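Local coordinates for Thiol:disulfide interchange protein DsbA (Neisseria meningitidis serogroup B, PDB 2ZNM), which probably acts as a thiol:disulfide oxidoreductase of the DsbA type, exchanging disulfides with proteins in the periplasm, at residues Leu43-Lys46 with Leu47-Leu51; Ala50-Ser53 with Asp54-Leu57. All coordinates share one frame; numbering follows the deposited sequence.

Contact 1 (Leu43-Lys46 with Leu47-Leu51); sequences LLLK and LGKAL
Helix 42-50, the crossover helix of a beta-alpha-beta unit in the thioredoxin fold, supplies both segments, and Leu43 and Leu47 meet one turn apart on its inner side. Leu47 N donates to Leu43 O at 2.9 Å. The Leu47 side chain turns back to the same oxygen: its CG lies 3.3 Å from Leu43 O, and its CD1 reaches Leu43 CG at 3.9 Å. The first torsions account for the meeting, since Leu43 CG stands opposite its own backbone N (chi1 -171°) whereas Leu47 CG stands opposite its carbonyl carbon. Both leucines are buried, Leu43 against Phe168 and Val172 and Leu47 against Ile175, all of helix 167-185. On the exposed flank a methyl of Leu45 and the bent chain of Lys49 cross, Leu45 CD2 4.1 Å from Lys49 NZ. Gly48 N continues the i to i+4 pattern to Leu44 O at 3.0 Å. Near the C-terminal end, Lys46 O accepts two bonds: Ala50 N in the carbonyl plane at 2.9 Å, and Lys49 N from above that plane at 3.2 Å.

Contact 2 (Ala50-Ser53 with Asp54-Leu57); sequences ALPS and DAYL
A type I beta turn, Pro52 to Ala55, leads the chain from helix 42-50 into edge strand 55-61 of the thioredoxin-fold sheet, and the side chains of Pro52, Asp54 and Ala55 gather at it. The carboxylate of Asp54 turns back across the proline ring, placing OD1 3.5 Å from Pro52 CB and 3.8 Å from Pro52 CG. A chi1 of 51° makes this return possible by setting Asp54 CG between its own backbone N and carbonyl carbon. The same OD1 forms a salt bridge with Arg183 of helix 167-185, which probably steadies the carboxylate where OD1 meets the ring. Ala55 brings its methyl to the ring as well, CB standing 4.1 Å from Pro52 CG, and Val179 of that helix touches both residues. Leu51 points its CB toward the strand and comes within 4.2 Å of Ala55 CB. Farther along, the branched ends of Leu51 and Leu57 meet at an angle through their CD1 atoms, 3.8 Å apart, with Val26 of the neighbouring strand touching both. The turn itself is closed by Ala55 N donating to Pro52 O at 3.2 Å, the nitrogen standing 53° out of the carbonyl plane.

In the fold
Contacts 1 and 2 are consecutive pieces of the unit strand 24-30, helix 42-50, strand 55-61, their centres about 8 Å apart and Ala50 and Leu51 common to both. Leu57 ties them together: its CD2 lies 3.6 Å from Leu44 O and 3.7 Å from Gly48 N, while its CD1 is 4.1 Å from Leu47 CB. Through this residue the strand packs against the helix that precedes it, and helix 167-185 touches residues of both contacts. The predicted redox pair Cys34 and Cys37, whose disulfide is not formed in this structure, precedes helix 42-50 in sequence; neither contact includes these cysteines.

Contact 1 (Leu43-Lys46 with Leu47-Leu51)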
ATOM      1  N   LEU A  43      -2.975 -10.829  -0.736  1.00 51.66           N
ATOM      2  CA  LEU A  43      -2.372 -10.524  -2.046  1.00 52.11           C
ATOM      3  C   LEU A  43      -0.880 -10.180  -1.955  1.00 51.83           C
ATOM      4  O   LEU A  43      -0.076 -10.710  -2.726  1.00 52.25           O
ATOM      5  CB  LEU A  43      -3.145  -9.421  -2.789  1.00 52.03           C
ATOM      6  CG  LEU A  43      -2.707  -9.196  -4.240  1.00 52.83           C
ATOM      7  CD1 LEU A  43      -3.163 -10.348  -5.126  1.00 52.88           C
ATOM      8  CD2 LEU A  43      -3.228  -7.868  -4.778  1.00 52.66           C
ATOM      9  N   LEU A  44      -0.518  -9.307  -1.015  1.00 51.56           N
ATOM     10  CA  LEU A  44       0.891  -8.949  -0.754  1.00 51.70           C
ATOM     11  C   LEU A  44       1.767 -10.139  -0.387  1.00 51.38           C
ATOM     12  O   LEU A  44       2.908 -10.248  -0.848  1.00 51.70           O
ATOM     13  CB  LEU A  44       0.969  -7.905   0.370  1.00 51.74           C
ATOM     14  CG  LEU A  44       1.093  -6.415   0.036  1.00 52.91           C
ATOM     15  CD1 LEU A  44       0.841  -6.067  -1.443  1.00 51.65           C
ATOM     16  CD2 LEU A  44       0.239  -5.574   0.968  1.00 52.90           C
ATOM     17  N   LEU A  45       1.228 -11.020   0.454  1.00 51.10           N
ATOM     18  CA  LEU A  45       1.894 -12.258   0.848  1.00 51.17           C
ATOM     19  C   LEU A  45       2.139 -13.213  -0.345  1.00 51.17           C
ATOM     20  O   LEU A  45       3.244 -13.757  -0.509  1.00 51.45           O
ATOM     21  CB  LEU A  45       1.092 -12.932   1.973  1.00 51.11           C
ATOM     22  CG  LEU A  45       1.637 -14.059   2.874  1.00 50.92           C
ATOM     23  CD1 LEU A  45       0.947 -15.367   2.611  1.00 51.36           C
ATOM     24  CD2 LEU A  45       3.136 -14.236   2.850  1.00 50.91           C
ATOM     25  N   LYS A  46       1.117 -13.402  -1.177  1.00 50.68           N
ATOM     26  CA  LYS A  46       1.212 -14.256  -2.347  1.00 50.59           C
ATOM     27  C   LYS A  46       2.189 -13.697  -3.390  1.00 50.81           C
ATOM     28  O   LYS A  46       2.986 -14.433  -3.958  1.00 50.78           O
ATOM     29  CB  LYS A  46      -0.166 -14.397  -2.971  1.00 50.61           C
ATOM     30  CG  LYS A  46      -0.549 -15.808  -3.330  1.00 51.86           C
ATOM     31  CD  LYS A  46       0.071 -16.272  -4.624  1.00 52.20           C
ATOM     32  CE  LYS A  46      -0.038 -17.789  -4.726  1.00 52.99           C
ATOM     33  NZ  LYS A  46      -1.444 -18.251  -4.896  1.00 52.30           N
ATOM     34  N   LEU A  47       2.095 -12.393  -3.648  1.00 51.18           N
ATOM     35  CA  LEU A  47       2.948 -11.717  -4.612  1.00 51.41           C
ATOM     36  C   LEU A  47       4.412 -11.761  -4.184  1.00 51.55           C
ATOM     37  O   LEU A  47       5.288 -11.944  -5.012  1.00 51.81           O
ATOM     38  CB  LEU A  47       2.485 -10.268  -4.835  1.00 51.05           C
ATOM     39  CG  LEU A  47       1.240 -10.075  -5.715  1.00 51.09           C
ATOM     40  CD1 LEU A  47       0.819  -8.612  -5.775  1.00 50.24           C
ATOM     41  CD2 LEU A  47       1.427 -10.662  -7.130  1.00 50.38           C
ATOM     42  N   GLY A  48       4.666 -11.622  -2.887  1.00 51.88           N
ATOM     43  CA  GLY A  48       6.019 -11.736  -2.343  1.00 51.45           C
ATOM     44  C   GLY A  48       6.733 -13.013  -2.733  1.00 51.48           C
ATOM     45  O   GLY A  48       7.955 -13.017  -2.900  1.00 51.85           O
ATOM     46  N   LYS A  49       5.984 -14.103  -2.884  1.00 51.28           N
ATOM     47  CA  LYS A  49       6.588 -15.383  -3.273  1.00 51.18           C
ATOM     48  C   LYS A  49       6.486 -15.674  -4.767  1.00 50.83           C
ATOM     49  O   LYS A  49       7.373 -16.315  -5.323  1.00 51.04           O
ATOM     50  CB  LYS A  49       6.003 -16.539  -2.451  1.00 51.50           C
ATOM     51  CG  LYS A  49       6.036 -16.337  -0.927  1.00 52.16           C
ATOM     52  CD  LYS A  49       7.426 -16.575  -0.353  1.00 53.97           C
ATOM     53  CE  LYS A  49       7.403 -16.704   1.174  1.00 54.85           C
ATOM     54  NZ  LYS A  49       6.877 -15.479   1.857  1.00 56.29           N
ATOM     55  N   ALA A  50       5.421 -15.199  -5.419  1.00 50.73           N
ATOM     56  CA  ALA A  50       5.124 -15.577  -6.813  1.00 50.65           C
ATOM     57  C   ALA A  50       5.781 -14.672  -7.851  1.00 50.89           C
ATOM     58  O   ALA A  50       6.005 -15.085  -9.000  1.00 50.66           O
ATOM     59  CB  ALA A  50       3.627 -15.655  -7.050  1.00 50.69           C
ATOM     60  N   LEU A  51       6.091 -13.443  -7.439  1.00 51.05           N
ATOM     61  CA  LEU A  51       6.744 -12.466  -8.314  1.00 51.18           C
ATOM     62  C   LEU A  51       8.131 -12.955  -8.763  1.00 51.01           C
ATOM     63  O   LEU A  51       8.789 -13.671  -8.019  1.00 51.01           O
ATOM     64  CB  LEU A  51       6.853 -11.106  -7.612  1.00 50.91           C
ATOM     65  CG  LEU A  51       5.597 -10.233  -7.539  1.00 52.13           C
ATOM     66  CD1 LEU A  51       5.873  -8.997  -6.704  1.00 53.75           C
ATOM     67  CD2 LEU A  51       5.075  -9.830  -8.914  1.00 53.10           C
TER

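Contact 2 (Ala50-Ser53 with Asp54-Leu57)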
ATOM      1  N   ALA A  50       5.421 -15.199  -5.419  1.00 50.73           N
ATOM      2  CA  ALA A  50       5.124 -15.577  -6.813  1.00 50.65           C
ATOM      3  C   ALA A  50       5.781 -14.672  -7.851  1.00 50.89           C
ATOM      4  O   ALA A  50       6.005 -15.085  -9.000  1.00 50.66           O
ATOM      5  CB  ALA A  50       3.627 -15.655  -7.050  1.00 50.69           C
ATOM      6  N   LEU A  51       6.091 -13.443  -7.439  1.00 51.05           N
ATOM      7  CA  LEU A  51       6.744 -12.466  -8.314  1.00 51.18           C
ATOM      8  C   LEU A  51       8.131 -12.955  -8.763  1.00 51.01           C
ATOM      9  O   LEU A  51       8.789 -13.671  -8.019  1.00 51.01           O
ATOM     10  CB  LEU A  51       6.853 -11.106  -7.612  1.00 50.91           C
ATOM     11  CG  LEU A  51       5.597 -10.233  -7.539  1.00 52.13           C
ATOM     12  CD1 LEU A  51       5.873  -8.997  -6.704  1.00 53.75           C
ATOM     13  CD2 LEU A  51       5.075  -9.830  -8.914  1.00 53.10           C
ATOM     14  N   PRO A  52       8.563 -12.592  -9.992  1.00 51.02           N
ATOM     15  CA  PRO A  52       9.949 -12.888 -10.398  1.00 50.99           C
ATOM     16  C   PRO A  52      10.986 -12.103  -9.590  1.00 50.93           C
ATOM     17  O   PRO A  52      10.642 -11.153  -8.907  1.00 50.91           O
ATOM     18  CB  PRO A  52       9.984 -12.479 -11.878  1.00 50.84           C
ATOM     19  CG  PRO A  52       8.874 -11.512 -12.035  1.00 50.94           C
ATOM     20  CD  PRO A  52       7.805 -11.933 -11.074  1.00 50.90           C
ATOM     21  N   SER A  53      12.244 -12.512  -9.677  1.00 51.44           N
ATOM     22  CA  SER A  53      13.342 -11.922  -8.895  1.00 52.17           C
ATOM     23  C   SER A  53      13.597 -10.416  -9.112  1.00 52.00           C
ATOM     24  O   SER A  53      14.088  -9.745  -8.205  1.00 52.11           O
ATOM     25  CB  SER A  53      14.644 -12.699  -9.141  1.00 52.13           C
ATOM     26  OG  SER A  53      14.509 -14.060  -8.758  1.00 53.65           O
ATOM     27  N   ASP A  54      13.275  -9.909 -10.305  1.00 51.76           N
ATOM     28  CA  ASP A  54      13.524  -8.503 -10.672  1.00 51.74           C
ATOM     29  C   ASP A  54      12.310  -7.579 -10.432  1.00 51.59           C
ATOM     30  O   ASP A  54      12.286  -6.421 -10.876  1.00 51.27           O
ATOM     31  CB  ASP A  54      14.024  -8.406 -12.123  1.00 52.02           C
ATOM     32  CG  ASP A  54      13.130  -9.147 -13.112  1.00 52.50           C
ATOM     33  OD1 ASP A  54      12.198  -9.859 -12.678  1.00 53.90           O
ATOM     34  OD2 ASP A  54      13.355  -9.017 -14.332  1.00 52.25           O
ATOM     35  N   ALA A  55      11.322  -8.100  -9.703  1.00 50.87           N
ATOM     36  CA  ALA A  55      10.116  -7.353  -9.358  1.00 50.39           C
ATOM     37  C   ALA A  55      10.106  -7.069  -7.864  1.00 50.17           C
ATOM     38  O   ALA A  55      10.605  -7.874  -7.085  1.00 50.06           O
ATOM     39  CB  ALA A  55       8.875  -8.134  -9.768  1.00 50.01           C
ATOM     40  N   TYR A  56       9.563  -5.915  -7.472  1.00 50.38           N
ATOM     41  CA  TYR A  56       9.418  -5.556  -6.042  1.00 50.75           C
ATOM     42  C   TYR A  56       8.049  -4.961  -5.699  1.00 50.71           C
ATOM     43  O   TYR A  56       7.327  -4.460  -6.575  1.00 50.45           O
ATOM     44  CB  TYR A  56      10.554  -4.619  -5.572  1.00 50.99           C
ATOM     45  CG  TYR A  56      10.446  -3.200  -6.076  1.00 50.97           C
ATOM     46  CD1 TYR A  56       9.831  -2.206  -5.303  1.00 50.56           C
ATOM     47  CD2 TYR A  56      10.957  -2.847  -7.326  1.00 50.77           C
ATOM     48  CE1 TYR A  56       9.725  -0.887  -5.770  1.00 51.19           C
ATOM     49  CE2 TYR A  56      10.861  -1.535  -7.802  1.00 51.13           C
ATOM     50  CZ  TYR A  56      10.245  -0.564  -7.023  1.00 51.54           C
ATOM     51  OH  TYR A  56      10.149   0.726  -7.506  1.00 51.88           O
ATOM     52  N   LEU A  57       7.719  -5.018  -4.412  1.00 50.92           N
ATOM     53  CA  LEU A  57       6.426  -4.591  -3.880  1.00 51.45           C
ATOM     54  C   LEU A  57       6.514  -3.213  -3.218  1.00 51.63           C
ATOM     55  O   LEU A  57       7.416  -2.966  -2.415  1.00 51.73           O
ATOM     56  CB  LEU A  57       5.927  -5.618  -2.852  1.00 51.62           C
ATOM     57  CG  LEU A  57       4.708  -6.544  -3.052  1.00 52.08           C
ATOM     58  CD1 LEU A  57       4.080  -6.524  -4.452  1.00 51.61           C
ATOM     59  CD2 LEU A  57       5.040  -7.956  -2.602  1.00 51.04           C
TER